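Capsular polysaccharide export system protein KpsC (Thermosulfurimonas dismutans, PDB 6MGB) probably transfers Kdo in beta-2,4 linkage from CMP-Kdo when the conserved glycolipid anchor of Gram-negative bacterial capsules is built. Local coordinates at residues 73-85 with 132-144. Numbering follows the deposited sequence. Where two conformers were deposited one is given.
With C5P (cytidine-5'-monophosphate), chain D.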
loop_
_atom_site.group_PDB
_atom_site.type_symbol
_atom_site.label_atom_id
_atom_site.label_comp_id
_atom_site.label_asym_id
_atom_site.label_seq_id
_atom_site.Cartn_x
_atom_site.Cartn_y
_atom_site.Cartn_z
ATOM N N GLU A 73 6.061 7.203 -3.130
ATOM C CA GLU A 73 4.650 6.840 -3.108
ATOM C C GLU A 73 4.041 7.337 -1.805
ATOM O O GLU A 73 4.752 7.658 -0.847
ATOM C CB GLU A 73 4.436 5.321 -3.228
ATOM C CG GLU A 73 5.062 4.651 -4.456
ATOM C CD GLU A 73 4.261 4.864 -5.729
ATOM O OE1 GLU A 73 4.777 4.525 -6.817
ATOM O OE2 GLU A 73 3.118 5.361 -5.643
ATOM N N ASP A 74 2.712 7.399 -1.773
ATOM C CA ASP A 74 2.022 7.653 -0.516
ATOM C C ASP A 74 2.334 6.542 0.475
ATOM O O ASP A 74 2.493 5.378 0.099
ATOM C CB ASP A 74 0.511 7.746 -0.739
ATOM C CG ASP A 74 0.107 9.011 -1.462
ATOM O OD1 ASP A 74 0.835 10.019 -1.352
ATOM O OD2 ASP A 74 -0.942 9.000 -2.139
ATOM N N GLY A 75 2.435 6.908 1.747
ATOM C CA GLY A 75 2.628 5.919 2.784
ATOM C C GLY A 75 1.422 5.010 2.923
ATOM O O GLY A 75 0.343 5.257 2.381
ATOM N N PHE A 76 1.621 3.920 3.670
ATOM C CA PHE A 76 0.532 2.977 3.898
ATOM C C PHE A 76 -0.569 3.587 4.756
ATOM O O PHE A 76 -1.749 3.273 4.562
ATOM C CB PHE A 76 1.077 1.699 4.537
ATOM C CG PHE A 76 1.943 0.881 3.616
ATOM C CD1 PHE A 76 1.517 0.574 2.334
ATOM C CD2 PHE A 76 3.183 0.423 4.032
ATOM C CE1 PHE A 76 2.307 -0.178 1.486
ATOM C CE2 PHE A 76 3.979 -0.328 3.186
ATOM C CZ PHE A 76 3.542 -0.628 1.912
ATOM N N LEU A 77 -0.208 4.448 5.706
ATOM C CA LEU A 77 -1.159 5.305 6.408
ATOM C C LEU A 77 -1.016 6.702 5.819
ATOM O O LEU A 77 0.004 7.365 6.030
ATOM C CB LEU A 77 -0.896 5.317 7.912
ATOM C CG LEU A 77 -0.956 3.982 8.655
ATOM C CD1 LEU A 77 -0.734 4.204 10.143
ATOM C CD2 LEU A 77 -2.282 3.278 8.408
ATOM N N ARG A 78 -2.028 7.150 5.075
ATOM C CA ARG A 78 -1.880 8.351 4.261
ATOM C C ARG A 78 -2.526 9.585 4.886
ATOM O O ARG A 78 -1.858 10.605 5.065
ATOM C CB ARG A 78 -2.448 8.124 2.855
ATOM C CG ARG A 78 -2.058 9.238 1.893
ATOM C CD ARG A 78 -2.947 9.306 0.676
ATOM N NE ARG A 78 -2.550 10.406 -0.199
ATOM C CZ ARG A 78 -2.821 11.688 0.034
ATOM N NH1 ARG A 78 -3.499 12.048 1.118
ATOM N NH2 ARG A 78 -2.418 12.616 -0.823
ATOM N N SER A 79 -3.815 9.529 5.200
ATOM C CA SER A 79 -4.527 10.761 5.526
ATOM C C SER A 79 -5.923 10.436 6.044
ATOM O O SER A 79 -6.347 9.276 6.082
ATOM C CB SER A 79 -4.612 11.673 4.300
ATOM O OG SER A 79 -5.189 10.982 3.204
ATOM N N VAL A 80 -6.624 11.485 6.463
ATOM C CA VAL A 80 -8.069 11.450 6.664
ATOM C C VAL A 80 -8.657 12.055 5.396
ATOM O O VAL A 80 -8.850 13.268 5.289
ATOM C CB VAL A 80 -8.494 12.210 7.919
ATOM C CG1 VAL A 80 -10.010 12.171 8.077
ATOM C CG2 VAL A 80 -7.811 11.634 9.149
ATOM N N GLY A 81 -8.935 11.201 4.416
ATOM C CA GLY A 81 -9.360 11.665 3.110
ATOM C C GLY A 81 -8.603 10.983 1.989
ATOM O O GLY A 81 -7.497 10.477 2.198
ATOM N N LEU A 82 -9.200 10.944 0.800
ATOM C CA LEU A 82 -8.566 10.303 -0.337
ATOM C C LEU A 82 -7.403 11.156 -0.839
ATOM O O LEU A 82 -7.177 12.282 -0.385
ATOM C CB LEU A 82 -9.586 10.062 -1.454
ATOM C CG LEU A 82 -10.694 9.038 -1.174
ATOM C CD1 LEU A 82 -11.647 8.938 -2.357
ATOM C CD2 LEU A 82 -10.124 7.665 -0.839
ATOM N N GLY A 83 -6.658 10.598 -1.792
ATOM C CA GLY A 83 -5.457 11.259 -2.272
ATOM C C GLY A 83 -5.680 12.696 -2.699
ATOM O O GLY A 83 -4.801 13.544 -2.522
ATOM N N HIS A 84 -6.849 12.993 -3.260
ATOM C CA HIS A 84 -7.158 14.324 -3.762
ATOM C C HIS A 84 -7.744 15.242 -2.696
ATOM O O HIS A 84 -8.189 16.347 -3.029
ATOM C CB HIS A 84 -8.130 14.223 -4.942
ATOM C CG HIS A 84 -9.470 13.665 -4.573
ATOM N ND1 HIS A 84 -9.682 12.320 -4.356
ATOM C CD2 HIS A 84 -10.667 14.270 -4.384
ATOM C CE1 HIS A 84 -10.951 12.121 -4.047
ATOM N NE2 HIS A 84 -11.570 13.287 -4.058
ATOM N N GLU A 85 -7.753 14.823 -1.431
ATOM C CA GLU A 85 -8.378 15.597 -0.366
ATOM C C GLU A 85 -7.380 16.309 0.534
ATOM O O GLU A 85 -7.720 17.343 1.120
ATOM C CB GLU A 85 -9.252 14.691 0.508
ATOM C CG GLU A 85 -10.350 13.961 -0.243
ATOM C CD GLU A 85 -11.342 13.290 0.687
ATOM O OE1 GLU A 85 -11.347 13.615 1.892
ATOM O OE2 GLU A 85 -12.112 12.430 0.213
ATOM N N LEU A 132 -3.289 -0.386 18.375
ATOM C CA LEU A 132 -3.972 0.891 18.194
ATOM C C LEU A 132 -4.701 0.941 16.856
ATOM O O LEU A 132 -5.841 1.415 16.777
ATOM C CB LEU A 132 -2.969 2.041 18.304
ATOM C CG LEU A 132 -2.480 2.386 19.715
ATOM C CD1 LEU A 132 -1.258 3.287 19.652
ATOM C CD2 LEU A 132 -3.585 3.053 20.526
ATOM N N ILE A 133 -4.061 0.454 15.792
ATOM C CA ILE A 133 -4.686 0.472 14.471
ATOM C C ILE A 133 -5.923 -0.416 14.454
ATOM O O ILE A 133 -6.958 -0.054 13.882
ATOM C CB ILE A 133 -3.665 0.055 13.397
ATOM C CG1 ILE A 133 -2.624 1.163 13.212
ATOM C CG2 ILE A 133 -4.357 -0.254 12.074
ATOM C CD1 ILE A 133 -1.419 0.755 12.390
ATOM N N ARG A 134 -5.837 -1.595 15.072
ATOM C CA ARG A 134 -6.990 -2.488 15.142
ATOM C C ARG A 134 -8.111 -1.873 15.969
ATOM O O ARG A 134 -9.273 -1.849 15.548
ATOM C CB ARG A 134 -6.572 -3.833 15.739
ATOM C CG ARG A 134 -5.677 -4.679 14.851
ATOM C CD ARG A 134 -5.080 -5.838 15.637
ATOM N NE ARG A 134 -4.439 -6.828 14.777
ATOM C CZ ARG A 134 -3.738 -7.866 15.224
ATOM N NH1 ARG A 134 -3.195 -8.718 14.366
ATOM N NH2 ARG A 134 -3.575 -8.053 16.527
ATOM N N ASP A 135 -7.775 -1.371 17.159
ATOM C CA ASP A 135 -8.799 -0.856 18.064
ATOM C C ASP A 135 -9.524 0.347 17.473
ATOM O O ASP A 135 -10.750 0.463 17.599
ATOM C CB ASP A 135 -8.170 -0.492 19.409
ATOM C CG ASP A 135 -7.764 -1.714 20.213
ATOM O OD1 ASP A 135 -8.071 -2.844 19.777
ATOM O OD2 ASP A 135 -7.138 -1.544 21.280
ATOM N N HIS A 136 -8.793 1.254 16.831
ATOM C CA HIS A 136 -9.381 2.473 16.291
ATOM C C HIS A 136 -9.782 2.342 14.828
ATOM O O HIS A 136 -10.150 3.345 14.208
ATOM C CB HIS A 136 -8.413 3.643 16.468
ATOM C CG HIS A 136 -8.281 4.097 17.887
ATOM N ND1 HIS A 136 -7.296 3.632 18.731
ATOM C CD2 HIS A 136 -9.026 4.961 18.618
ATOM C CE1 HIS A 136 -7.433 4.197 19.917
ATOM N NE2 HIS A 136 -8.476 5.008 19.874
ATOM N N LYS A 137 -9.731 1.134 14.270
ATOM C CA LYS A 137 -10.170 0.879 12.900
ATOM C C LYS A 137 -9.511 1.851 11.922
ATOM O O LYS A 137 -10.171 2.515 11.119
ATOM C CB LYS A 137 -11.695 0.946 12.802
ATOM C CG LYS A 137 -12.412 -0.041 13.715
ATOM C CD LYS A 137 -13.903 -0.107 13.421
ATOM C CE LYS A 137 -14.614 -1.081 14.349
ATOM N NZ LYS A 137 -14.550 -0.649 15.773
ATOM N N ILE A 138 -8.185 1.926 11.996
ATOM C CA ILE A 138 -7.394 2.829 11.167
ATOM C C ILE A 138 -7.003 2.113 9.884
ATOM O O ILE A 138 -6.773 0.898 9.867
ATOM C CB ILE A 138 -6.158 3.331 11.945
ATOM C CG1 ILE A 138 -6.585 4.349 13.007
ATOM C CG2 ILE A 138 -5.124 3.950 11.002
ATOM C CD1 ILE A 138 -5.507 4.674 14.018
ATOM N N SER A 139 -6.924 2.872 8.796
ATOM C CA SER A 139 -6.577 2.323 7.489
ATOM C C SER A 139 -5.832 3.400 6.708
ATOM O O SER A 139 -5.380 4.399 7.278
ATOM C CB SER A 139 -7.840 1.823 6.768
ATOM O OG SER A 139 -8.766 2.876 6.567
ATOM N N LYS A 140 -5.701 3.201 5.394
ATOM C CA LYS A 140 -4.945 4.140 4.572
ATOM C C LYS A 140 -5.616 5.509 4.531
ATOM O O LYS A 140 -4.955 6.538 4.713
ATOM C CB LYS A 140 -4.782 3.582 3.157
ATOM C CG LYS A 140 -3.797 4.353 2.288
ATOM C CD LYS A 140 -3.713 3.766 0.884
ATOM C CE LYS A 140 -2.535 4.337 0.106
ATOM N NZ LYS A 140 -1.238 3.731 0.529
ATOM N N TYR A 141 -6.930 5.543 4.292
ATOM C CA TYR A 141 -7.635 6.789 4.018
ATOM C C TYR A 141 -8.529 7.270 5.154
ATOM O O TYR A 141 -8.760 8.475 5.260
ATOM C CB TYR A 141 -8.486 6.647 2.747
ATOM C CG TYR A 141 -7.670 6.372 1.500
ATOM C CD1 TYR A 141 -6.769 7.312 1.014
ATOM C CD2 TYR A 141 -7.808 5.179 0.805
ATOM C CE1 TYR A 141 -6.023 7.066 -0.127
ATOM C CE2 TYR A 141 -7.068 4.926 -0.336
ATOM C CZ TYR A 141 -6.177 5.872 -0.797
ATOM O OH TYR A 141 -5.439 5.621 -1.931
ATOM N N ASN A 142 -9.041 6.375 5.994
ATOM C CA ASN A 142 -9.811 6.758 7.179
ATOM C C ASN A 142 -10.972 7.689 6.817
ATOM O O ASN A 142 -11.040 8.841 7.250
ATOM C CB ASN A 142 -8.903 7.419 8.220
ATOM C CG ASN A 142 -7.686 6.583 8.556
ATOM O OD1 ASN A 142 -7.755 5.669 9.378
ATOM N ND2 ASN A 142 -6.559 6.900 7.928
ATOM N N ARG A 143 -11.903 7.163 6.022
ATOM C CA ARG A 143 -13.044 7.953 5.571
ATOM C C ARG A 143 -14.363 7.221 5.759
ATOM O O ARG A 143 -15.389 7.844 6.055
ATOM C CB ARG A 143 -12.892 8.314 4.095
ATOM C CG ARG A 143 -11.625 9.048 3.762
ATOM C CD ARG A 143 -11.477 9.170 2.273
ATOM N NE ARG A 143 -12.497 10.041 1.688
ATOM C CZ ARG A 143 -13.573 9.607 1.041
ATOM N NH1 ARG A 143 -13.776 8.313 0.875
ATOM N NH2 ARG A 143 -14.454 10.464 0.547
ATOM N N GLY A 144 -14.348 5.905 5.579
ATOM C CA GLY A 144 -15.587 5.166 5.458
ATOM C C GLY A 144 -16.460 5.283 6.692
ATOM O O GLY A 144 -16.029 5.698 7.769
HETATM O O3P C5P D . -3.936 -0.886 -2.809
HETATM P P C5P D . -5.262 -0.224 -3.103
HETATM O O1P C5P D . -6.152 -1.214 -3.848
HETATM O O2P C5P D . -5.261 1.091 -3.858
HETATM O "O5'" C5P D . -5.938 0.027 -1.686
HETATM C "C5'" C5P D . -5.638 1.179 -0.913
HETATM C "C4'" C5P D . -6.507 1.236 0.317
HETATM O "O4'" C5P D . -7.861 1.586 -0.074
HETATM C "C3'" C5P D . -6.663 -0.080 1.066
HETATM O "O3'" C5P D . -5.599 -0.321 1.971
HETATM C "C2'" C5P D . -8.015 0.074 1.752
HETATM O "O2'" C5P D . -7.903 0.835 2.946
HETATM C "C1'" C5P D . -8.796 0.886 0.718
HETATM N N1 C5P D . -9.606 0.020 -0.171
HETATM C C2 C5P D . -11.078 -0.137 0.058
HETATM N N3 C5P D . -11.890 -1.019 -0.853
HETATM C C4 C5P D . -11.255 -1.720 -1.965
HETATM C C5 C5P D . -9.790 -1.563 -2.193
HETATM C C6 C5P D . -8.980 -0.682 -1.282
HETATM O O2 C5P D . -11.598 0.428 0.956
HETATM N N4 C5P D . -12.042 -2.577 -2.847
HETATM O O HOH W 1 0.943 3.759 -1.275
HETATM O O HOH W 2 -2.526 6.966 -2.497
#
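In the nucleotide cleft of this GT-B-like glycosyltransferase, the loop that follows helix 120-135 meets the loop leaving strand 69-74 where K140 reaches G75 and Y141 packs on L82; K140 and Y141 also line the CMP pocket. The K140 side chain passes alongside the ribose, CD 3.7 Å from C5P C5', and the chain, otherwise extended, bends at its last torsion (chi4 77°) to turn NZ onto G75 O at 2.9 Å, from above the carbonyl plane. A water linking NZ to D74 O and a bond to Q248 OE1 give the ammonium two more partners. With an alanine here, G75 O and Q248 OE1 would probably lose their ammonium donor, and C5' the methylene beside it. Backbone bonds fasten the same residues: K140 O accepts both R78 N, on a lone pair, and S79 N, while G81 N donates to Y141 O. G81 suits its place because its backbone angles would jam a side chain against the preceding carbonyl. Asparagine suits N142 because its amide both accepts and donates: OD1, taking S139 N, holds the group turned so that ND2 meets S79 O (3.0 Å) almost straight, at 173°. The phenol ring of Y141 is sandwiched, K140 CG over one face and L82 CD2 over the other, 3.8 Å from the centroid in a CH-pi contact, while its edge meets C5P O4' (CE2 at 3.4 Å). R143, poorly ordered, lays its guanidinium over L82 CG and forms a salt bridge to E85, its NE-OE2 hydrogen bond (2.8 Å) weak; its NH1 pairs with E229. K140 and Y141 thus do two jobs, tying the loops together and facing the nucleotide, and the loop leaving strand 69-74 holds these pocket residues in place.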